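Local structure of nitrite oxidoreductase subunit A (Kuenenia stuttgartiensis, 7B04) at residues N353-I367 with L537-T549. The protein is a NarG-like subunit of the molybdopterin oxidoreductase family that holds a molybdenum atom, two MD1 groups and an iron-sulfur cluster. Residues are numbered along the deposited sequence; the frame is centred on the assembly and turned at random.
With MD1 (phosphoric acid 4-(2-amino-4-oxo-3,4,5,6,-tetrahydro-pteridin-6-yl)-2-hydroxy-3,4-dimercapto-but-3-en-yl ester guanylate ester), chain C.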
loop_
_atom_site.group_PDB
_atom_site.type_symbol
_atom_site.label_atom_id
_atom_site.label_comp_id
_atom_site.label_asym_id
_atom_site.label_seq_id
_atom_site.Cartn_x
_atom_site.Cartn_y
_atom_site.Cartn_z
ATOM N N ASN B 353 -16.022 12.260 15.441
ATOM C CA ASN B 353 -17.238 11.733 16.057
ATOM C C ASN B 353 -18.342 12.783 16.126
ATOM O O ASN B 353 -19.139 12.796 17.071
ATOM C CB ASN B 353 -16.951 11.155 17.451
ATOM C CG ASN B 353 -17.969 10.116 17.878
ATOM O OD1 ASN B 353 -18.960 9.876 17.190
ATOM N ND2 ASN B 353 -17.725 9.493 19.023
ATOM N N THR B 354 -18.388 13.693 15.137
ATOM C CA THR B 354 -19.393 14.751 15.128
ATOM C C THR B 354 -20.039 14.983 13.759
ATOM O O THR B 354 -20.602 16.062 13.538
ATOM C CB THR B 354 -18.809 16.093 15.605
ATOM O OG1 THR B 354 -17.875 16.588 14.638
ATOM C CG2 THR B 354 -18.121 15.950 16.953
ATOM N N ASP B 355 -19.978 14.024 12.828
ATOM C CA ASP B 355 -20.482 14.306 11.486
ATOM C C ASP B 355 -22.002 14.364 11.425
ATOM O O ASP B 355 -22.545 14.986 10.506
ATOM C CB ASP B 355 -20.001 13.257 10.477
ATOM C CG ASP B 355 -18.541 13.418 10.112
ATOM O OD1 ASP B 355 -18.158 12.994 9.003
ATOM O OD2 ASP B 355 -17.772 13.950 10.944
ATOM N N THR B 356 -22.703 13.719 12.363
ATOM C CA THR B 356 -24.161 13.783 12.346
ATOM C C THR B 356 -24.635 15.224 12.431
ATOM O O THR B 356 -25.548 15.629 11.703
ATOM C CB THR B 356 -24.756 12.962 13.491
ATOM O OG1 THR B 356 -24.321 11.601 13.389
ATOM C CG2 THR B 356 -26.279 13.005 13.435
ATOM N N ALA B 357 -24.010 16.018 13.301
ATOM C CA ALA B 357 -24.401 17.415 13.441
ATOM C C ALA B 357 -24.185 18.186 12.144
ATOM O O ALA B 357 -25.035 18.988 11.745
ATOM C CB ALA B 357 -23.623 18.060 14.587
ATOM N N LEU B 358 -23.068 17.930 11.455
ATOM C CA LEU B 358 -22.754 18.675 10.238
ATOM C C LEU B 358 -23.841 18.499 9.186
ATOM O O LEU B 358 -24.322 19.478 8.604
ATOM C CB LEU B 358 -21.399 18.230 9.688
ATOM C CG LEU B 358 -20.975 18.873 8.365
ATOM C CD1 LEU B 358 -20.769 20.370 8.532
ATOM C CD2 LEU B 358 -19.722 18.212 7.814
ATOM N N PHE B 359 -24.247 17.256 8.932
ATOM C CA PHE B 359 -25.271 17.003 7.928
ATOM C C PHE B 359 -26.663 17.384 8.415
ATOM O O PHE B 359 -27.547 17.635 7.589
ATOM C CB PHE B 359 -25.232 15.540 7.493
ATOM C CG PHE B 359 -24.054 15.206 6.626
ATOM C CD1 PHE B 359 -24.115 15.386 5.255
ATOM C CD2 PHE B 359 -22.878 14.734 7.185
ATOM C CE1 PHE B 359 -23.029 15.088 4.454
ATOM C CE2 PHE B 359 -21.788 14.436 6.389
ATOM C CZ PHE B 359 -21.864 14.612 5.022
ATOM N N LEU B 360 -26.881 17.424 9.733
ATOM C CA LEU B 360 -28.122 17.988 10.248
ATOM C C LEU B 360 -28.178 19.488 9.994
ATOM O O LEU B 360 -29.233 20.024 9.637
ATOM C CB LEU B 360 -28.261 17.692 11.743
ATOM C CG LEU B 360 -28.604 16.258 12.153
ATOM C CD1 LEU B 360 -28.485 16.086 13.660
ATOM C CD2 LEU B 360 -29.995 15.882 11.677
ATOM N N GLY B 361 -27.051 20.179 10.175
ATOM C CA GLY B 361 -27.003 21.596 9.855
ATOM C C GLY B 361 -27.227 21.864 8.379
ATOM O O GLY B 361 -27.869 22.850 8.008
ATOM N N ILE B 362 -26.703 20.990 7.518
ATOM C CA ILE B 362 -26.913 21.150 6.082
ATOM C C ILE B 362 -28.358 20.828 5.721
ATOM O O ILE B 362 -28.953 21.470 4.847
ATOM C CB ILE B 362 -25.917 20.275 5.297
ATOM C CG1 ILE B 362 -24.483 20.729 5.571
ATOM C CG2 ILE B 362 -26.211 20.326 3.806
ATOM C CD1 ILE B 362 -23.430 19.789 5.027
ATOM N N THR B 363 -28.948 19.838 6.396
ATOM C CA THR B 363 -30.360 19.538 6.183
ATOM C C THR B 363 -31.232 20.727 6.568
ATOM O O THR B 363 -32.224 21.024 5.891
ATOM C CB THR B 363 -30.761 18.297 6.983
ATOM O OG1 THR B 363 -29.923 17.197 6.611
ATOM C CG2 THR B 363 -32.214 17.930 6.716
ATOM N N LYS B 364 -30.874 21.421 7.651
ATOM C CA LYS B 364 -31.619 22.612 8.048
ATOM C C LYS B 364 -31.535 23.696 6.981
ATOM O O LYS B 364 -32.529 24.369 6.690
ATOM C CB LYS B 364 -31.096 23.135 9.386
ATOM C CG LYS B 364 -31.712 24.457 9.808
ATOM C CD LYS B 364 -31.205 24.899 11.168
ATOM C CE LYS B 364 -31.592 26.340 11.449
ATOM N NZ LYS B 364 -33.070 26.507 11.502
ATOM N N ILE B 365 -30.353 23.878 6.386
ATOM C CA ILE B 365 -30.201 24.871 5.329
ATOM C C ILE B 365 -31.026 24.482 4.107
ATOM O O ILE B 365 -31.581 25.342 3.415
ATOM C CB ILE B 365 -28.712 25.055 4.981
ATOM C CG1 ILE B 365 -27.934 25.551 6.201
ATOM C CG2 ILE B 365 -28.542 26.029 3.823
ATOM C CD1 ILE B 365 -26.429 25.520 6.022
ATOM N N LEU B 366 -31.127 23.181 3.824
ATOM C CA LEU B 366 -31.895 22.741 2.663
ATOM C C LEU B 366 -33.391 22.955 2.852
ATOM O O LEU B 366 -34.120 23.114 1.866
ATOM C CB LEU B 366 -31.607 21.269 2.368
ATOM C CG LEU B 366 -30.202 20.964 1.854
ATOM C CD1 LEU B 366 -29.997 19.466 1.763
ATOM C CD2 LEU B 366 -29.966 21.630 0.506
ATOM N N ILE B 367 -33.865 22.975 4.096
ATOM C CA ILE B 367 -35.297 23.014 4.369
ATOM C C ILE B 367 -35.740 24.444 4.653
ATOM O O ILE B 367 -36.869 24.830 4.328
ATOM C CB ILE B 367 -35.655 22.067 5.534
ATOM C CG1 ILE B 367 -35.357 20.619 5.143
ATOM C CG2 ILE B 367 -37.123 22.215 5.930
ATOM C CD1 ILE B 367 -35.489 19.635 6.284
ATOM N N LEU B 537 -26.240 6.564 13.801
ATOM C CA LEU B 537 -26.821 7.882 13.588
ATOM C C LEU B 537 -26.162 8.583 12.412
ATOM O O LEU B 537 -26.837 9.242 11.608
ATOM C CB LEU B 537 -26.648 8.728 14.851
ATOM C CG LEU B 537 -27.554 8.438 16.033
ATOM C CD1 LEU B 537 -26.897 9.026 17.266
ATOM C CD2 LEU B 537 -28.924 9.036 15.793
ATOM N N MET B 538 -24.842 8.451 12.302
ATOM C CA MET B 538 -24.101 9.105 11.227
ATOM C C MET B 538 -24.555 8.612 9.857
ATOM O O MET B 538 -24.771 9.410 8.942
ATOM C CB MET B 538 -22.605 8.853 11.412
ATOM C CG MET B 538 -21.871 9.960 12.134
ATOM S SD MET B 538 -20.295 9.334 12.760
ATOM C CE MET B 538 -19.265 10.789 12.726
ATOM N N ASN B 539 -24.721 7.297 9.701
ATOM C CA ASN B 539 -25.136 6.772 8.405
ATOM C C ASN B 539 -26.549 7.222 8.068
ATOM O O ASN B 539 -26.842 7.571 6.918
ATOM C CB ASN B 539 -25.028 5.251 8.398
ATOM C CG ASN B 539 -23.630 4.774 8.708
ATOM O OD1 ASN B 539 -23.410 4.096 9.700
ATOM N ND2 ASN B 539 -22.675 5.137 7.861
ATOM N N ARG B 540 -27.439 7.221 9.061
ATOM C CA ARG B 540 -28.756 7.808 8.863
ATOM C C ARG B 540 -28.633 9.281 8.500
ATOM O O ARG B 540 -29.376 9.788 7.650
ATOM C CB ARG B 540 -29.604 7.629 10.121
ATOM C CG ARG B 540 -29.964 6.188 10.421
ATOM C CD ARG B 540 -30.563 6.060 11.808
ATOM N NE ARG B 540 -31.827 6.782 11.917
ATOM C CZ ARG B 540 -32.443 7.040 13.065
ATOM N NH1 ARG B 540 -31.911 6.635 14.211
ATOM N NH2 ARG B 540 -33.590 7.704 13.069
ATOM N N SER B 541 -27.695 9.986 9.140
ATOM C CA SER B 541 -27.458 11.387 8.814
ATOM C C SER B 541 -26.990 11.561 7.373
ATOM O O SER B 541 -27.237 12.607 6.763
ATOM C CB SER B 541 -26.434 11.973 9.788
ATOM O OG SER B 541 -26.038 13.278 9.413
ATOM N N TYR B 542 -26.310 10.557 6.817
ATOM C CA TYR B 542 -25.739 10.653 5.480
ATOM C C TYR B 542 -26.768 10.551 4.358
ATOM O O TYR B 542 -26.400 10.741 3.193
ATOM C CB TYR B 542 -24.671 9.571 5.301
ATOM C CG TYR B 542 -23.465 9.774 6.191
ATOM C CD1 TYR B 542 -23.149 11.033 6.680
ATOM C CD2 TYR B 542 -22.650 8.708 6.549
ATOM C CE1 TYR B 542 -22.053 11.229 7.494
ATOM C CE2 TYR B 542 -21.548 8.895 7.363
ATOM C CZ TYR B 542 -21.256 10.159 7.834
ATOM O OH TYR B 542 -20.164 10.357 8.645
ATOM N N TYR B 543 -28.035 10.265 4.662
ATOM C CA TYR B 543 -29.081 10.268 3.645
ATOM C C TYR B 543 -29.928 11.533 3.649
ATOM O O TYR B 543 -30.590 11.814 2.644
ATOM C CB TYR B 543 -30.014 9.058 3.803
ATOM C CG TYR B 543 -29.516 7.769 3.178
ATOM C CD1 TYR B 543 -28.195 7.366 3.319
ATOM C CD2 TYR B 543 -30.368 6.960 2.432
ATOM C CE1 TYR B 543 -27.740 6.187 2.748
ATOM C CE2 TYR B 543 -29.919 5.783 1.854
ATOM C CZ TYR B 543 -28.603 5.405 2.014
ATOM O OH TYR B 543 -28.143 4.240 1.446
ATOM N N LEU B 544 -29.927 12.295 4.743
ATOM C CA LEU B 544 -30.810 13.458 4.840
ATOM C C LEU B 544 -30.614 14.456 3.706
ATOM O O LEU B 544 -31.612 14.817 3.057
ATOM C CB LEU B 544 -30.635 14.122 6.211
ATOM C CG LEU B 544 -31.235 13.384 7.405
ATOM C CD1 LEU B 544 -30.804 14.043 8.700
ATOM C CD2 LEU B 544 -32.749 13.347 7.301
ATOM N N PRO B 545 -29.403 14.942 3.403
ATOM C CA PRO B 545 -29.274 15.892 2.286
ATOM C C PRO B 545 -29.531 15.260 0.932
ATOM O O PRO B 545 -29.886 15.979 -0.010
ATOM C CB PRO B 545 -27.829 16.389 2.407
ATOM C CG PRO B 545 -27.113 15.280 3.070
ATOM C CD PRO B 545 -28.094 14.668 4.029
ATOM N N VAL B 546 -29.378 13.941 0.808
ATOM C CA VAL B 546 -29.558 13.276 -0.477
ATOM C C VAL B 546 -30.985 12.774 -0.683
ATOM O O VAL B 546 -31.400 12.576 -1.834
ATOM C CB VAL B 546 -28.544 12.125 -0.616
ATOM C CG1 VAL B 546 -29.012 10.885 0.122
ATOM C CG2 VAL B 546 -28.288 11.805 -2.067
ATOM N N MET B 547 -31.751 12.571 0.394
ATOM C CA MET B 547 -33.164 12.239 0.245
ATOM C C MET B 547 -33.954 13.434 -0.270
ATOM O O MET B 547 -34.894 13.276 -1.057
ATOM C CB MET B 547 -33.745 11.769 1.578
ATOM C CG MET B 547 -33.306 10.391 2.024
ATOM S SD MET B 547 -34.227 9.852 3.478
ATOM C CE MET B 547 -33.461 10.842 4.754
ATOM N N LEU B 548 -33.586 14.634 0.172
ATOM C CA LEU B 548 -34.334 15.836 -0.166
ATOM C C LEU B 548 -34.015 16.346 -1.565
ATOM O O LEU B 548 -34.867 16.980 -2.197
ATOM C CB LEU B 548 -34.063 16.919 0.875
ATOM C CG LEU B 548 -34.472 16.523 2.294
ATOM C CD1 LEU B 548 -34.010 17.554 3.313
ATOM C CD2 LEU B 548 -35.977 16.322 2.371
ATOM N N THR B 549 -32.815 16.075 -2.069
ATOM C CA THR B 549 -32.379 16.606 -3.353
ATOM C C THR B 549 -32.633 15.659 -4.517
ATOM O O THR B 549 -32.321 16.011 -5.659
ATOM C CB THR B 549 -30.890 16.942 -3.295
ATOM O OG1 THR B 549 -30.164 15.798 -2.824
ATOM C CG2 THR B 549 -30.639 18.116 -2.366
HETATM P PB MD1 C . -11.649 3.427 5.227
HETATM O O3B MD1 C . -11.340 3.602 6.835
HETATM O O1B MD1 C . -10.997 4.554 4.461
HETATM O O2B MD1 C . -13.140 3.460 4.997
HETATM O O3A MD1 C . -11.034 1.978 4.726
HETATM C C10 MD1 C . -11.603 0.774 5.163
HETATM C C11 MD1 C . -11.492 -0.277 4.021
HETATM O O11 MD1 C . -10.108 0.048 3.277
HETATM C C12 MD1 C . -11.662 -1.509 4.524
HETATM S S12 MD1 C . -12.873 -1.748 5.856
HETATM C C13 MD1 C . -10.964 -2.814 4.060
HETATM S S13 MD1 C . -11.434 -4.327 4.945
HETATM C C14 MD1 C . -9.949 -2.930 3.048
HETATM N N15 MD1 C . -8.690 -2.152 3.666
HETATM C C16 MD1 C . -7.704 -1.853 2.709
HETATM C C15 MD1 C . -6.250 -1.955 3.005
HETATM O O14 MD1 C . -5.882 -2.306 4.075
HETATM N N17 MD1 C . -5.267 -1.614 1.941
HETATM C C17 MD1 C . -5.754 -1.155 0.546
HETATM N N16 MD1 C . -4.787 -0.827 -0.484
HETATM N N18 MD1 C . -7.231 -1.049 0.245
HETATM C C20 MD1 C . -8.196 -1.378 1.262
HETATM N N8 MD1 C . -9.583 -1.292 1.035
HETATM C C7 MD1 C . -10.350 -2.564 1.643
HETATM P PA MD1 C . -10.301 4.711 7.475
HETATM O O1A MD1 C . -9.959 4.279 8.879
HETATM O O2A MD1 C . -9.054 4.748 6.626
HETATM O "O5'" MD1 C . -10.968 6.218 7.529
HETATM C "C5'" MD1 C . -10.910 7.030 6.395
HETATM C "C4'" MD1 C . -10.719 8.537 6.787
HETATM O "O4'" MD1 C . -11.800 9.021 7.803
HETATM C "C1'" MD1 C . -10.968 9.834 8.833
HETATM N N9 MD1 C . -11.666 9.958 10.139
HETATM C C4 MD1 C . -12.766 10.699 10.230
HETATM N N3 MD1 C . -13.519 11.495 9.219
HETATM C C2 MD1 C . -14.724 12.224 9.611
HETATM N N2 MD1 C . -15.456 12.998 8.625
HETATM N N1 MD1 C . -15.185 12.173 10.977
HETATM C C6 MD1 C . -14.457 11.407 11.942
HETATM O O6 MD1 C . -14.830 11.359 13.064
HETATM C C5 MD1 C . -13.192 10.647 11.522
HETATM N N7 MD1 C . -12.348 9.876 12.202
HETATM C C8 MD1 C . -11.394 9.444 11.354
HETATM C "C2'" MD1 C . -9.919 9.123 8.933
HETATM O "O2'" MD1 C . -8.826 9.892 9.513
HETATM C "C3'" MD1 C . -9.587 8.715 7.358
HETATM O "O3'" MD1 C . -8.886 9.809 6.699
#
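Phe359 and Tyr542 meet in an offset edge-to-face aromatic pair where two buried helical segments of the molybdopterin oxidoreductase fold pack side by side, beside the guanine end of MD1. Helix 355-367 and helix 537-541 run nearly parallel, their axes crossing at 24°. Tyr542 turns the edge carrying CD1 and CE1 toward one face of the phenylalanine ring, near its rim, with the ring planes 75° apart. At the phenylalanine edge, CD1 rests against Pro545 CG at 3.7 Å; both side chains also touch Ile523 of strand 521-525, which places them over the parallel sheet. The tyrosine hydroxyl continues toward MD1 and gives Asp355 OD1 a weak hydrogen bond. The Asp355 carboxylate takes the guanine in a two-pronged grip: MD1 N2 donates to Asp355 OD1 at 2.7 Å and MD1 N1 to Asp355 OD2 at 3.1 Å. Just before the helix, the backbone N of Asn353 bonds to MD1 O6. Met538 stretches out beyond CG, laying its CE against Asp355 CB and fitting its CG close to Thr356 OG1. One turn on, Ser541 has OG opposite its own backbone N (chi1 172°), which brings the hydroxyl against Phe359 CB and into a weak bond to Thr356 O. Farther along, Leu360 CD2 meets Leu544 CD1, while Leu366 CD1 lies on Pro545 CB. Thr363 crosses Leu544 at about a right angle: its OG1 touches Leu544 CB and turns back to donate to Phe359 O at 2.6 Å, on the opposite face of that carbonyl plane from Thr363 N.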